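Local atomic coordinates of DUF192 domain-containing protein (Novosphingobium aromaticivorans, PDB entry 3M7A), a protein that is of unknown function, a mainly beta member of the DUF192 (COG1430) family. Residues 65-70 with 114-119; 80-85 with 121-126; 86-91 with 110-115. All blocks are in the same frame, centred on the assembly; numbering follows the deposited sequence. Where two conformers were deposited one is given.

Interaction 1 of 3, residues 65-70 with 114-119; sequences FLRNPP and GPTLAV
F65 and V119 pair as antiparallel neighbours and use both of their backbone hydrogen bonds on each other. F65 N donates to V119 O at 2.8 Å, and V119 N returns to F65 O at 3.0 Å. F65 O takes a further close approach from A118 CA at 3.0 Å, a CA-H...O contact. One residue on, L66 and A118 form a non-hydrogen-bonded pair. L66 CD2 rests against A118 CB, and W140 touches both of these side chains. On the other face F65 and V119 meet through their CB atoms, and F75 meets the F65 ring edge-to-face.

This is the join between strands 61-66 and 118-123 of the mixed sheet. L117 and A118 together face V89 on the next strand, which makes a classic beta bulge. The bulge lies where strand 118-123 begins. L117 O accepts R67 N at 3.0 Å, with the donor tilted 31° from the carbonyl plane.

Past the strand, the R67 side chain crosses that of T116 at a slant. Its chain bends at chi3 (60°), and the edge of the guanidinium meets T116 O. The bond from R67 NE to T116 O is weak, at 3.3 Å. The stronger hold on this group lies outside: NH1 binds Q47 OE1, and NH2 binds D71 O. P70 follows a cis peptide bond between N68 and P69, and P70 O accepts T116 N in another weak bond (2.9 Å, 125° at the hydrogen). P70 CB also packs on T116 O at 3.5 Å. T116 OG1 donates to G114 O and is also hydrogen-bonded to A73 N.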
loop_
_atom_site.group_PDB
_atom_site.type_symbol
_atom_site.label_atom_id
_atom_site.label_comp_id
_atom_site.label_asym_id
_atom_site.label_seq_id
_atom_site.Cartn_x
_atom_site.Cartn_y
_atom_site.Cartn_z
ATOM N N PHE A 65 2.128 0.323 5.205
ATOM C CA PHE A 65 3.306 0.669 5.963
ATOM C C PHE A 65 2.944 1.912 6.767
ATOM O O PHE A 65 2.650 2.946 6.182
ATOM C CB PHE A 65 4.470 0.993 5.028
ATOM C CG PHE A 65 4.906 -0.136 4.092
ATOM C CD1 PHE A 65 4.101 -0.560 3.062
ATOM C CD2 PHE A 65 6.169 -0.698 4.211
ATOM C CE1 PHE A 65 4.532 -1.559 2.215
ATOM C CE2 PHE A 65 6.599 -1.694 3.355
ATOM C CZ PHE A 65 5.784 -2.122 2.348
ATOM N N LEU A 66 2.900 1.816 8.097
ATOM C CA LEU A 66 2.438 2.911 8.961
ATOM C C LEU A 66 3.647 3.483 9.665
ATOM O O LEU A 66 4.410 2.754 10.313
ATOM C CB LEU A 66 1.396 2.453 9.972
ATOM C CG LEU A 66 0.068 2.010 9.394
ATOM C CD1 LEU A 66 -0.892 1.662 10.561
ATOM C CD2 LEU A 66 -0.531 3.055 8.413
ATOM N N ARG A 67 3.826 4.786 9.516
ATOM C CA ARG A 67 5.080 5.414 9.881
ATOM C C ARG A 67 4.936 6.455 10.945
ATOM O O ARG A 67 4.132 7.353 10.856
ATOM C CB ARG A 67 5.712 6.059 8.665
ATOM C CG ARG A 67 5.968 5.042 7.581
ATOM C CD ARG A 67 6.374 5.670 6.289
ATOM N NE ARG A 67 7.588 6.475 6.348
ATOM C CZ ARG A 67 8.816 5.981 6.359
ATOM N NH1 ARG A 67 9.041 4.674 6.354
ATOM N NH2 ARG A 67 9.857 6.790 6.364
ATOM N N ASN A 68 5.769 6.323 11.963
ATOM C CA ASN A 68 5.834 7.295 13.043
ATOM C C ASN A 68 7.247 7.257 13.625
ATOM O O ASN A 68 7.638 6.236 14.186
ATOM C CB ASN A 68 4.800 7.039 14.140
ATOM C CG ASN A 68 4.723 8.181 15.138
ATOM O OD1 ASN A 68 5.559 9.098 15.119
ATOM N ND2 ASN A 68 3.740 8.139 16.022
ATOM N N PRO A 69 8.022 8.350 13.495
ATOM C CA PRO A 69 7.643 9.610 12.859
ATOM C C PRO A 69 7.402 9.465 11.347
ATOM O O PRO A 69 7.941 8.537 10.714
ATOM C CB PRO A 69 8.852 10.504 13.137
ATOM C CG PRO A 69 9.990 9.567 13.153
ATOM C CD PRO A 69 9.469 8.315 13.799
ATOM N N PRO A 70 6.601 10.368 10.763
ATOM C CA PRO A 70 6.254 10.247 9.334
ATOM C C PRO A 70 7.351 10.807 8.428
ATOM O O PRO A 70 7.123 11.706 7.631
ATOM C CB PRO A 70 4.963 11.064 9.235
ATOM C CG PRO A 70 5.209 12.171 10.276
ATOM C CD PRO A 70 5.850 11.457 11.424
ATOM N N GLY A 114 7.273 13.721 0.006
ATOM C CA GLY A 114 7.548 14.434 1.245
ATOM C C GLY A 114 7.302 13.551 2.445
ATOM O O GLY A 114 7.144 12.333 2.289
ATOM N N PRO A 115 7.201 14.149 3.650
ATOM C CA PRO A 115 6.877 13.396 4.862
ATOM C C PRO A 115 5.734 12.421 4.609
ATOM O O PRO A 115 4.692 12.790 4.087
ATOM C CB PRO A 115 6.537 14.495 5.869
ATOM C CG PRO A 115 7.402 15.652 5.438
ATOM C CD PRO A 115 7.439 15.584 3.923
ATOM N N THR A 116 5.999 11.177 4.962
ATOM C CA THR A 116 5.148 10.061 4.572
ATOM C C THR A 116 4.546 9.410 5.824
ATOM O O THR A 116 5.272 8.796 6.625
ATOM C CB THR A 116 5.966 9.018 3.823
ATOM O OG1 THR A 116 6.683 9.649 2.759
ATOM C CG2 THR A 116 5.084 7.917 3.252
ATOM N N LEU A 117 3.235 9.579 6.013
ATOM C CA LEU A 117 2.500 8.960 7.112
ATOM C C LEU A 117 2.278 7.467 6.869
ATOM O O LEU A 117 2.297 6.673 7.809
ATOM C CB LEU A 117 1.169 9.707 7.289
ATOM C CG LEU A 117 0.268 9.143 8.385
ATOM C CD1 LEU A 117 0.911 9.278 9.776
ATOM C CD2 LEU A 117 -1.075 9.870 8.358
ATOM N N ALA A 118 1.996 7.095 5.625
ATOM C CA ALA A 118 1.723 5.700 5.287
ATOM C C ALA A 118 2.103 5.443 3.841
ATOM O O ALA A 118 2.194 6.361 3.040
ATOM C CB ALA A 118 0.236 5.367 5.528
ATOM N N VAL A 119 2.287 4.178 3.507
ATOM C CA VAL A 119 2.472 3.721 2.155
ATOM C C VAL A 119 1.587 2.504 1.951
ATOM O O VAL A 119 1.523 1.643 2.809
ATOM C CB VAL A 119 3.943 3.342 1.875
ATOM C CG1 VAL A 119 4.130 2.915 0.421
ATOM C CG2 VAL A 119 4.877 4.535 2.207
#

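Interaction 2 of 3, residues 80-85 with 121-126; sequences TVIPLD and EINGGL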
loop_
_atom_site.group_PDB
_atom_site.type_symbol
_atom_site.label_atom_id
_atom_site.label_comp_id
_atom_site.label_asym_id
_atom_site.label_seq_id
_atom_site.Cartn_x
_atom_site.Cartn_y
_atom_site.Cartn_z
ATOM N N THR A 80 12.134 -8.161 -4.681
ATOM C CA THR A 80 10.705 -8.117 -4.937
ATOM C C THR A 80 10.459 -8.661 -6.329
ATOM O O THR A 80 10.967 -8.139 -7.327
ATOM C CB THR A 80 10.131 -6.713 -4.701
ATOM O OG1 THR A 80 10.501 -6.295 -3.373
ATOM C CG2 THR A 80 8.618 -6.678 -4.872
ATOM N N VAL A 81 9.660 -9.718 -6.348
ATOM C CA VAL A 81 9.433 -10.567 -7.515
ATOM C C VAL A 81 8.253 -10.117 -8.385
ATOM O O VAL A 81 8.215 -10.386 -9.597
ATOM C CB VAL A 81 9.150 -12.020 -7.020
ATOM C CG1 VAL A 81 8.879 -12.980 -8.165
ATOM C CG2 VAL A 81 10.292 -12.493 -6.114
ATOM N N ILE A 82 7.282 -9.469 -7.746
ATOM C CA ILE A 82 6.073 -9.047 -8.421
ATOM C C ILE A 82 6.076 -7.533 -8.585
ATOM O O ILE A 82 6.596 -6.811 -7.724
ATOM C CB ILE A 82 4.803 -9.519 -7.673
ATOM C CG1 ILE A 82 4.710 -8.945 -6.255
ATOM C CG2 ILE A 82 4.750 -11.048 -7.634
ATOM C CD1 ILE A 82 3.367 -9.198 -5.559
ATOM N N PRO A 83 5.542 -7.028 -9.712
ATOM C CA PRO A 83 5.485 -5.588 -9.898
ATOM C C PRO A 83 4.454 -4.979 -8.938
ATOM O O PRO A 83 3.454 -5.632 -8.599
ATOM C CB PRO A 83 5.084 -5.423 -11.371
ATOM C CG PRO A 83 4.364 -6.640 -11.698
ATOM C CD PRO A 83 4.996 -7.747 -10.879
ATOM N N LEU A 84 4.708 -3.759 -8.511
ATOM C CA LEU A 84 3.857 -3.099 -7.514
ATOM C C LEU A 84 3.625 -1.653 -7.890
ATOM O O LEU A 84 4.467 -1.009 -8.515
ATOM C CB LEU A 84 4.537 -3.117 -6.142
ATOM C CG LEU A 84 4.731 -4.484 -5.516
ATOM C CD1 LEU A 84 5.627 -4.375 -4.249
ATOM C CD2 LEU A 84 3.407 -5.161 -5.204
ATOM N N ASP A 85 2.474 -1.127 -7.464
ATOM C CA ASP A 85 2.240 0.297 -7.390
ATOM C C ASP A 85 2.421 0.707 -5.921
ATOM O O ASP A 85 1.873 0.084 -5.005
ATOM C CB ASP A 85 0.825 0.664 -7.839
ATOM C CG ASP A 85 0.601 0.529 -9.333
ATOM O OD1 ASP A 85 1.551 0.217 -10.085
ATOM O OD2 ASP A 85 -0.557 0.767 -9.763
ATOM N N GLU A 121 1.035 -0.541 -0.776
ATOM C CA GLU A 121 1.477 -1.277 -1.965
ATOM C C GLU A 121 0.390 -2.236 -2.448
ATOM O O GLU A 121 -0.171 -2.979 -1.658
ATOM C CB GLU A 121 2.755 -2.087 -1.676
ATOM C CG GLU A 121 3.960 -1.207 -1.416
ATOM C CD GLU A 121 5.242 -1.934 -1.105
ATOM O OE1 GLU A 121 5.244 -3.149 -0.907
ATOM O OE2 GLU A 121 6.272 -1.234 -1.032
ATOM N N ILE A 122 0.105 -2.156 -3.740
ATOM C CA ILE A 122 -0.863 -3.008 -4.413
ATOM C C ILE A 122 -0.232 -3.488 -5.726
ATOM O O ILE A 122 0.843 -3.058 -6.120
ATOM C CB ILE A 122 -2.185 -2.257 -4.673
ATOM C CG1 ILE A 122 -2.017 -1.086 -5.651
ATOM C CG2 ILE A 122 -2.792 -1.811 -3.332
ATOM C CD1 ILE A 122 -3.342 -0.370 -5.963
ATOM N N ASN A 123 -0.904 -4.394 -6.410
ATOM C CA ASN A 123 -0.355 -4.947 -7.632
ATOM C C ASN A 123 -0.028 -3.882 -8.678
ATOM O O ASN A 123 -0.752 -2.894 -8.855
ATOM C CB ASN A 123 -1.350 -5.940 -8.241
ATOM C CG ASN A 123 -1.282 -7.302 -7.637
ATOM O OD1 ASN A 123 -0.202 -7.831 -7.420
ATOM N ND2 ASN A 123 -2.446 -7.908 -7.422
ATOM N N GLY A 124 1.046 -4.128 -9.399
ATOM C CA GLY A 124 1.491 -3.223 -10.416
ATOM C C GLY A 124 0.409 -2.936 -11.421
ATOM O O GLY A 124 -0.234 -3.861 -11.933
ATOM N N GLY A 125 0.242 -1.657 -11.740
ATOM C CA GLY A 125 -0.739 -1.200 -12.716
ATOM C C GLY A 125 -2.147 -1.035 -12.195
ATOM O O GLY A 125 -3.019 -0.512 -12.888
ATOM N N LEU A 126 -2.401 -1.496 -10.974
ATOM C CA LEU A 126 -3.743 -1.515 -10.453
ATOM C C LEU A 126 -4.267 -0.120 -10.140
ATOM O O LEU A 126 -5.460 0.136 -10.270
ATOM C CB LEU A 126 -3.868 -2.496 -9.243
ATOM C CG LEU A 126 -5.265 -2.770 -8.693
ATOM C CD1 LEU A 126 -6.201 -3.344 -9.772
ATOM C CD2 LEU A 126 -5.167 -3.740 -7.517
HETATM O O HOH W 1 1.817 -7.687 -9.225
#
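D85 OD1 accepts G125 N at 2.8 Å in a nearly straight bond (164° at the hydrogen). The donor stands above the carboxylate plane, 44° out of it. D85 CG is anti to the carbonyl carbon (chi1 -72°), and this carries the carboxylate past N123 O to the turn of 123-126. D85 CB meanwhile rests 4.0 Å from I122 CG1.

The backbone sets this reach. D85 and I122 are an antiparallel hydrogen-bonded pair at the join of strands 84-89 and 118-123. D85 N donates to I122 O at 2.9 Å, and I122 N donates to D85 O at 3.1 Å. Where the pairing ends, G124 N donates to P83 O, coming from well above the carbonyl plane. A water is hydrogen-bonded to both P83 O and N123 OD1 and so bridges the two segments. The side chain of L84 diverges from that of N123. L84 CD1 meets E121 OE1 at 3.6 Å, and L84 CD2 lies 3.4 Å from I122 O.

Further out, N123 to L126 is a type II turn, closed by L126 N on N123 O. G125 is the N-cap residue of helix 126-130. N123 ND2 is held by L57 O and by D59 OD1. I122 and L126 both lean on F36 of strand 32-41.

D85 OD1 also accepts N101 N, and OD2 accepts A127 N in the first turn of the helix. One carboxylate therefore joins two strands to a helix start. Backbone N-H groups and the positive end of the helix dipole would probably stabilise its negative charge.

Interaction 3 of 3, residues 86-91 with 110-115; sequences IIFVGL and LPAAGP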
loop_
_atom_site.group_PDB
_atom_site.type_symbol
_atom_site.label_atom_id
_atom_site.label_comp_id
_atom_site.label_asym_id
_atom_site.label_seq_id
_atom_site.Cartn_x
_atom_site.Cartn_y
_atom_site.Cartn_z
ATOM N N ILE A 86 3.226 1.747 -5.720
ATOM C CA ILE A 86 3.578 2.220 -4.385
ATOM C C ILE A 86 2.919 3.589 -4.178
ATOM O O ILE A 86 3.283 4.572 -4.809
ATOM C CB ILE A 86 5.097 2.269 -4.166
ATOM C CG1 ILE A 86 5.748 0.921 -4.558
ATOM C CG2 ILE A 86 5.433 2.589 -2.705
ATOM C CD1 ILE A 86 7.262 0.829 -4.266
ATOM N N ILE A 87 1.927 3.610 -3.286
ATOM C CA ILE A 87 1.082 4.771 -3.076
ATOM C C ILE A 87 1.496 5.441 -1.777
ATOM O O ILE A 87 1.366 4.867 -0.698
ATOM C CB ILE A 87 -0.398 4.307 -3.005
ATOM C CG1 ILE A 87 -0.827 3.558 -4.281
ATOM C CG2 ILE A 87 -1.316 5.488 -2.673
ATOM C CD1 ILE A 87 -2.119 2.757 -4.158
ATOM N N PHE A 88 2.043 6.645 -1.880
ATOM C CA PHE A 88 2.594 7.352 -0.721
ATOM C C PHE A 88 1.528 8.312 -0.166
ATOM O O PHE A 88 0.936 9.103 -0.923
ATOM C CB PHE A 88 3.810 8.163 -1.133
ATOM C CG PHE A 88 4.949 7.349 -1.670
ATOM C CD1 PHE A 88 5.886 6.775 -0.827
ATOM C CD2 PHE A 88 5.120 7.166 -3.027
ATOM C CE1 PHE A 88 6.961 6.073 -1.324
ATOM C CE2 PHE A 88 6.194 6.423 -3.529
ATOM C CZ PHE A 88 7.115 5.895 -2.677
ATOM N N VAL A 89 1.309 8.227 1.141
ATOM C CA VAL A 89 0.226 8.934 1.807
ATOM C C VAL A 89 0.819 9.975 2.780
ATOM O O VAL A 89 1.686 9.655 3.608
ATOM C CB VAL A 89 -0.677 7.938 2.555
ATOM C CG1 VAL A 89 -1.799 8.691 3.286
ATOM C CG2 VAL A 89 -1.217 6.865 1.622
ATOM N N GLY A 90 0.353 11.217 2.648
ATOM C CA GLY A 90 0.772 12.305 3.506
ATOM C C GLY A 90 0.038 12.414 4.826
ATOM O O GLY A 90 -0.764 11.550 5.197
ATOM N N LEU A 91 0.346 13.492 5.541
ATOM C CA LEU A 91 -0.051 13.625 6.930
ATOM C C LEU A 91 -1.540 13.892 7.116
ATOM O O LEU A 91 -2.047 13.725 8.212
ATOM C CB LEU A 91 0.803 14.695 7.628
ATOM C CG LEU A 91 2.153 14.203 8.177
ATOM C CD1 LEU A 91 3.105 13.738 7.058
ATOM C CD2 LEU A 91 2.816 15.276 9.049
ATOM N N LEU A 110 12.726 4.974 -5.132
ATOM C CA LEU A 110 11.369 5.428 -5.437
ATOM C C LEU A 110 10.946 6.309 -4.278
ATOM O O LEU A 110 10.490 5.820 -3.251
ATOM C CB LEU A 110 10.437 4.223 -5.566
ATOM C CG LEU A 110 10.886 3.188 -6.600
ATOM C CD1 LEU A 110 10.005 1.961 -6.453
ATOM C CD2 LEU A 110 10.863 3.789 -8.029
ATOM N N PRO A 111 11.119 7.629 -4.423
ATOM C CA PRO A 111 10.882 8.526 -3.289
ATOM C C PRO A 111 9.448 8.996 -3.159
ATOM O O PRO A 111 8.768 9.251 -4.156
ATOM C CB PRO A 111 11.766 9.727 -3.611
ATOM C CG PRO A 111 11.826 9.723 -5.100
ATOM C CD PRO A 111 11.832 8.304 -5.510
ATOM N N ALA A 112 9.017 9.172 -1.929
ATOM C CA ALA A 112 7.796 9.897 -1.625
ATOM C C ALA A 112 7.990 11.369 -1.958
ATOM O O ALA A 112 9.110 11.883 -1.950
ATOM C CB ALA A 112 7.437 9.749 -0.117
ATOM N N ALA A 113 6.867 12.071 -2.140
ATOM C CA ALA A 113 6.903 13.500 -2.398
ATOM C C ALA A 113 7.324 14.305 -1.185
ATOM O O ALA A 113 7.673 15.459 -1.331
ATOM C CB ALA A 113 5.518 13.960 -2.834
ATOM N N GLY A 114 7.273 13.721 0.006
ATOM C CA GLY A 114 7.548 14.434 1.245
ATOM C C GLY A 114 7.302 13.551 2.445
ATOM O O GLY A 114 7.144 12.333 2.289
ATOM N N PRO A 115 7.201 14.149 3.650
ATOM C CA PRO A 115 6.877 13.396 4.862
ATOM C C PRO A 115 5.734 12.421 4.609
ATOM O O PRO A 115 4.692 12.790 4.087
ATOM C CB PRO A 115 6.537 14.495 5.869
ATOM C CG PRO A 115 7.402 15.652 5.438
ATOM C CD PRO A 115 7.439 15.584 3.923
#
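Residues 86-89 of strand 84-89 and strand 110-112 run in nearly the same direction, 23° apart, with axes 8.1 Å from each other at closest approach. No hydrogen bond joins them. They belong to different sheets: 84-89 to the mixed sheet, 110-112 to a two-stranded antiparallel sheet with 72-75. The small sheet packs on the mixed sheet here through I86, F88, L110 and A112. The chain then turns a corner at A113 and G114 and leads back toward the mixed sheet.

F88 lies between the two strands, its ring flat against the backbone of 110-112. A112 CA stands over the centre of the F88 ring, 3.7 Å above its plane. P111 C lies over the same face, nearer the rim. A112 CB presses on F88 CD1 at 3.4 Å. Close by, N97 ND2 donates to P111 O and N97 OD1 accepts A113 N; the F88 side chain also touches N97.

At the far end of the corner L91, in one of its two conformers, reaches P115. At the other end the side chains of I86 and L110 cross at about a right angle, with I86 CD1 3.7 Å from L110 CD1.

How the interactions relate
Interactions 1 and 2 flank the two sides of strand 118-123, which lies between 61-66 and 84-89 in the mixed sheet. Their centres are about 19 Å apart, on opposite sides of the chain's centre. Interaction 3 sits about 8 Å from interaction 1, centre to centre, and shares G114 and P115 with it. It stacks the small 72-75/110-112 sheet on strand 84-89, and its centre is about 16 Å from that of interaction 2. Along the chain the segments of interactions 1 and 2 alternate, while both segments of interaction 3 fall between those of interaction 2. Sequence-distant strands are thus tied into one compact unit within the COG1430 region.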